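Local coordinates for protein Non-ribosomal peptide synthetase (PDB 6VTJ) that probably carries a peptide on a phosphopantetheine arm of its carrier domain and releases it reductively, using NAD(P)H in its Rossmann-type reductase domain, at residues A[107-112]-A[305-310]; A[96-101]-A[281-286]. All coordinates share one frame; numbering follows the deposited sequence.

Contact 1 of 2, residues A[107-112]-A[305-310]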
# COMPACT_ATOMS: atom_id res chain seq x y z
N ASN A 107 -23.67 1.64 5.32
CA ASN A 107 -23.79 0.33 5.97
C ASN A 107 -24.95 -0.47 5.39
O ASN A 107 -24.87 -1.70 5.24
CB ASN A 107 -23.96 0.52 7.48
CG ASN A 107 -22.65 0.84 8.17
OD1 ASN A 107 -21.58 0.52 7.64
ND2 ASN A 107 -22.70 1.46 9.37
N GLU A 108 -26.05 0.22 5.06
CA GLU A 108 -27.17 -0.45 4.40
C GLU A 108 -26.74 -1.02 3.05
O GLU A 108 -27.13 -2.14 2.70
CB GLU A 108 -28.33 0.53 4.23
CG GLU A 108 -29.40 0.40 5.31
N LEU A 109 -25.96 -0.26 2.28
CA LEU A 109 -25.48 -0.80 1.01
C LEU A 109 -24.56 -1.99 1.24
O LEU A 109 -24.66 -3.01 0.56
CB LEU A 109 -24.73 0.28 0.22
CG LEU A 109 -25.47 1.27 -0.67
CD1 LEU A 109 -24.47 1.89 -1.64
CD2 LEU A 109 -26.63 0.63 -1.41
N LEU A 110 -23.66 -1.86 2.22
CA LEU A 110 -22.74 -2.94 2.54
C LEU A 110 -23.49 -4.23 2.86
O LEU A 110 -23.04 -5.33 2.49
CB LEU A 110 -21.83 -2.53 3.71
CG LEU A 110 -20.80 -1.46 3.35
CD1 LEU A 110 -19.92 -1.02 4.54
CD2 LEU A 110 -19.93 -1.94 2.18
N GLN A 111 -24.66 -4.12 3.51
CA GLN A 111 -25.44 -5.31 3.82
C GLN A 111 -25.92 -6.05 2.58
O GLN A 111 -26.20 -7.25 2.66
CB GLN A 111 -26.65 -4.97 4.71
CG GLN A 111 -26.29 -4.70 6.17
CD GLN A 111 -25.04 -5.46 6.61
OE1 GLN A 111 -25.04 -6.69 6.71
NE2 GLN A 111 -23.97 -4.71 6.88
N GLU A 112 -25.97 -5.40 1.43
CA GLU A 112 -26.33 -6.08 0.19
C GLU A 112 -25.17 -6.89 -0.39
O GLU A 112 -25.40 -7.62 -1.36
CB GLU A 112 -26.82 -5.06 -0.85
CG GLU A 112 -27.85 -4.07 -0.31
CD GLU A 112 -28.33 -3.09 -1.38
OE1 GLU A 112 -27.82 -3.14 -2.52
OE2 GLU A 112 -29.23 -2.27 -1.09
N GLN A 305 -20.15 6.58 -0.64
CA GLN A 305 -21.08 7.71 -0.66
C GLN A 305 -21.66 7.91 -2.06
O GLN A 305 -22.90 7.99 -2.24
CB GLN A 305 -20.34 8.96 -0.20
CG GLN A 305 -21.22 10.19 -0.05
CD GLN A 305 -20.42 11.37 0.45
OE1 GLN A 305 -19.83 11.32 1.53
NE2 GLN A 305 -20.36 12.44 -0.34
N ALA A 306 -20.79 8.03 -3.07
CA ALA A 306 -21.27 8.16 -4.45
C ALA A 306 -22.19 7.01 -4.82
O ALA A 306 -23.15 7.19 -5.59
CB ALA A 306 -20.11 8.23 -5.43
N ALA A 307 -21.90 5.81 -4.31
CA ALA A 307 -22.80 4.68 -4.54
C ALA A 307 -24.16 4.91 -3.92
O ALA A 307 -25.19 4.54 -4.51
CB ALA A 307 -22.19 3.39 -4.00
N THR A 308 -24.21 5.51 -2.72
CA THR A 308 -25.51 5.81 -2.11
C THR A 308 -26.27 6.82 -2.94
O THR A 308 -27.48 6.94 -2.78
CB THR A 308 -25.39 6.36 -0.68
OG1 THR A 308 -24.89 7.71 -0.71
CG2 THR A 308 -24.51 5.50 0.18
N LYS A 309 -25.58 7.57 -3.79
CA LYS A 309 -26.28 8.44 -4.72
C LYS A 309 -26.55 7.79 -6.08
O LYS A 309 -27.15 8.42 -6.94
CB LYS A 309 -25.51 9.74 -4.93
CG LYS A 309 -25.38 10.61 -3.69
CD LYS A 309 -26.73 10.76 -2.98
N GLY A 310 -26.14 6.54 -6.29
CA GLY A 310 -26.51 5.84 -7.50
C GLY A 310 -25.36 5.51 -8.44
O GLY A 310 -25.60 4.87 -9.47
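Leu109 reaches the last turn of helix 291-308 because its CG lies beside the backbone N, anti to the carbonyl carbon (chi1 -84°), and Thr308 meets it with CG2, its OG1 taking the place between backbone N and carbonyl carbon (chi1 72°). The result is a helix-to-helix contact on the reductase part, whose family has a Rossmann-type fold; the short helix 104-111 lies against the C-terminal end of helix 291-308. One methyl does the work: CD1 of Leu109 sits 3.6 Å from CB of Ala307 and 4.0 Å from CG2 of Thr308. The same CD1 lies 3.8 Å from the backbone N of Thr308, and no hydrogen bond crosses between the segments. With CG2 resting against the leucine, OG1 of Thr308 bonds back to O of Gln305 at 2.5 Å, in the carbonyl plane and on a lone pair. A serine here has no CG2, and Leu109 CD1 would probably be left with a gap on that side and only Ala307 CB to pack on among the side chains of this turn. Glu105 and Ile106 of helix 104-111 also touch Thr308, while Arg384 packs against Leu109 and forms a salt bridge with Glu112. Beyond the threonine the helix closes in a Schellman motif, in which Gly310, at positive phi, bonds through its N to O of Ala307 at 2.8 Å.

Contact 2 of 2, residues A[96-101]-A[281-286]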
# COMPACT_ATOMS: atom_id res chain seq x y z
N ASP A 96 -11.61 14.02 13.32
CA ASP A 96 -12.92 14.67 13.23
C ASP A 96 -13.58 14.40 11.89
O ASP A 96 -14.79 14.13 11.83
CB ASP A 96 -12.76 16.18 13.45
CG ASP A 96 -12.39 16.52 14.88
OD1 ASP A 96 -12.93 15.90 15.82
OD2 ASP A 96 -11.56 17.43 15.07
N ILE A 97 -12.82 14.48 10.80
CA ILE A 97 -13.36 14.12 9.49
C ILE A 97 -13.90 12.69 9.52
O ILE A 97 -14.98 12.42 8.98
CB ILE A 97 -12.29 14.33 8.40
CG1 ILE A 97 -12.00 15.82 8.26
CG2 ILE A 97 -12.76 13.81 7.07
CD1 ILE A 97 -10.76 16.12 7.45
N ILE A 98 -13.19 11.78 10.19
CA ILE A 98 -13.60 10.38 10.21
C ILE A 98 -14.90 10.22 11.00
O ILE A 98 -15.85 9.57 10.53
CB ILE A 98 -12.47 9.52 10.79
CG1 ILE A 98 -11.40 9.28 9.73
CG2 ILE A 98 -13.01 8.20 11.31
CD1 ILE A 98 -10.03 9.05 10.34
N LYS A 99 -14.96 10.82 12.19
CA LYS A 99 -16.09 10.59 13.09
C LYS A 99 -17.30 11.47 12.78
O LYS A 99 -18.41 11.12 13.20
CB LYS A 99 -15.65 10.81 14.54
CG LYS A 99 -14.68 9.76 15.05
CD LYS A 99 -14.12 10.16 16.40
CE LYS A 99 -13.24 9.07 17.00
NZ LYS A 99 -12.28 9.63 18.00
N ASN A 100 -17.13 12.58 12.06
CA ASN A 100 -18.25 13.49 11.80
C ASN A 100 -18.95 13.04 10.52
O ASN A 100 -18.83 13.65 9.45
CB ASN A 100 -17.76 14.93 11.69
CG ASN A 100 -18.87 15.88 11.30
OD1 ASN A 100 -19.96 15.86 11.89
ND2 ASN A 100 -18.61 16.71 10.28
N TYR A 101 -19.71 11.96 10.64
CA TYR A 101 -20.27 11.31 9.46
C TYR A 101 -21.34 10.35 9.92
O TYR A 101 -21.22 9.72 10.98
CB TYR A 101 -19.18 10.56 8.67
CG TYR A 101 -19.53 10.28 7.22
CD1 TYR A 101 -19.24 11.20 6.22
CD2 TYR A 101 -20.14 9.10 6.85
CE1 TYR A 101 -19.54 10.95 4.90
CE2 TYR A 101 -20.46 8.83 5.53
CZ TYR A 101 -20.16 9.76 4.56
OH TYR A 101 -20.47 9.51 3.24
N THR A 281 -17.76 -4.62 5.96
CA THR A 281 -17.29 -3.74 7.02
C THR A 281 -16.59 -2.52 6.43
O THR A 281 -15.70 -2.65 5.58
CB THR A 281 -16.33 -4.49 7.95
OG1 THR A 281 -16.92 -5.73 8.37
CG2 THR A 281 -16.00 -3.64 9.16
N LEU A 282 -16.97 -1.33 6.91
CA LEU A 282 -16.15 -0.15 6.63
C LEU A 282 -15.65 0.43 7.94
O LEU A 282 -14.48 0.23 8.29
CB LEU A 282 -16.93 0.90 5.83
CG LEU A 282 -16.25 2.25 5.55
CD1 LEU A 282 -14.96 2.10 4.82
CD2 LEU A 282 -17.17 3.11 4.75
N TYR A 283 -16.50 1.14 8.67
CA TYR A 283 -16.09 1.90 9.84
C TYR A 283 -16.60 1.26 11.12
O TYR A 283 -17.80 1.03 11.27
CB TYR A 283 -16.59 3.33 9.76
CG TYR A 283 -16.09 4.19 10.89
CD1 TYR A 283 -14.74 4.38 11.07
CD2 TYR A 283 -16.97 4.78 11.80
CE1 TYR A 283 -14.25 5.16 12.09
CE2 TYR A 283 -16.49 5.58 12.84
CZ TYR A 283 -15.12 5.76 12.98
OH TYR A 283 -14.59 6.53 14.00
N TYR A 284 -15.69 1.04 12.07
CA TYR A 284 -16.06 0.60 13.41
C TYR A 284 -15.13 1.21 14.47
O TYR A 284 -14.82 0.56 15.48
CB TYR A 284 -16.06 -0.94 13.49
CG TYR A 284 -14.74 -1.57 13.08
CD1 TYR A 284 -14.38 -1.68 11.74
CD2 TYR A 284 -13.84 -2.03 14.04
CE1 TYR A 284 -13.16 -2.24 11.37
CE2 TYR A 284 -12.65 -2.60 13.68
CZ TYR A 284 -12.31 -2.70 12.34
OH TYR A 284 -11.09 -3.26 11.99
N GLU A 285 -14.66 2.44 14.24
CA GLU A 285 -13.71 3.13 15.12
C GLU A 285 -12.43 2.31 15.34
O GLU A 285 -11.91 2.19 16.46
CB GLU A 285 -14.35 3.50 16.46
CG GLU A 285 -14.98 4.87 16.39
CD GLU A 285 -15.75 5.27 17.63
OE1 GLU A 285 -15.13 5.36 18.71
OE2 GLU A 285 -16.99 5.48 17.50
N GLN A 286 -11.91 1.77 14.24
CA GLN A 286 -10.59 1.16 14.23
C GLN A 286 -9.52 2.25 14.23
O GLN A 286 -9.79 3.43 14.01
CB GLN A 286 -10.43 0.25 13.00
CG GLN A 286 -10.46 0.97 11.64
CD GLN A 286 -11.88 1.04 11.01
OE1 GLN A 286 -12.85 1.37 11.69
NE2 GLN A 286 -11.97 0.73 9.71
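Ile98 and Tyr283 meet at about a right angle, joining helix 94-99 to the loop that precedes helix 291-308. From CB, the tyrosine points toward the helix, with CG anti to its backbone N (chi1 -175°), which carries the ring outward to the isoleucine. CE1 of Tyr283 comes first, 3.4 Å from CG2 of Ile98, the methyl standing oblique to the ring; CZ of Tyr283 follows at 3.6 Å from Ile98 CG2. At the tip, OH of Tyr283 lies 3.5 Å from Ile98 CG2 and 3.4 Å from CG of Lys99, so the phenol oxygen rests against aliphatic carbon of both residues. One face of the ring is covered from within the loop by the backbone N of Glu285, 3.4 Å above the plane and over its centre, and Tyr103 stacks on the ring as well. Lys99 extends past the phenol, but its NZ forms a salt bridge with Asp95; OE1 of Glu285 is of opposite charge yet 5.2 Å from that NZ, too far for direct pairing. Behind the tyrosine, the Gln286 amide braces the loop: NE2 donates to O of Leu282 and OE1 accepts from N of Tyr284. Ile98 also rests on Cys294 and Leu282 on Phe297, both of helix 291-308. The 281-286 loop runs between strand 252-258 and that helix, so helix 94-99 packs on the connection between them.

Contacts 1 and 2 lie about 15 Å apart, centre to centre, on the same side of the chain's centre. Helices 94-99 and 104-111 follow each other in sequence, and both are brought against elements of the reductase region some 180 to 190 residues further on. The contacts touch directly: Tyr101 OH lies 2.6 Å from Gln305 OE1, a probable hydrogen bond, and Leu110 CD1 packs 3.8 Å from Leu282 CB. Helix 291-308 is common ground, since contact 1 uses its last turn and its start lies by contact 2. None of the residues lining the 4'-phosphopantetheine pocket belongs to either pair of segments.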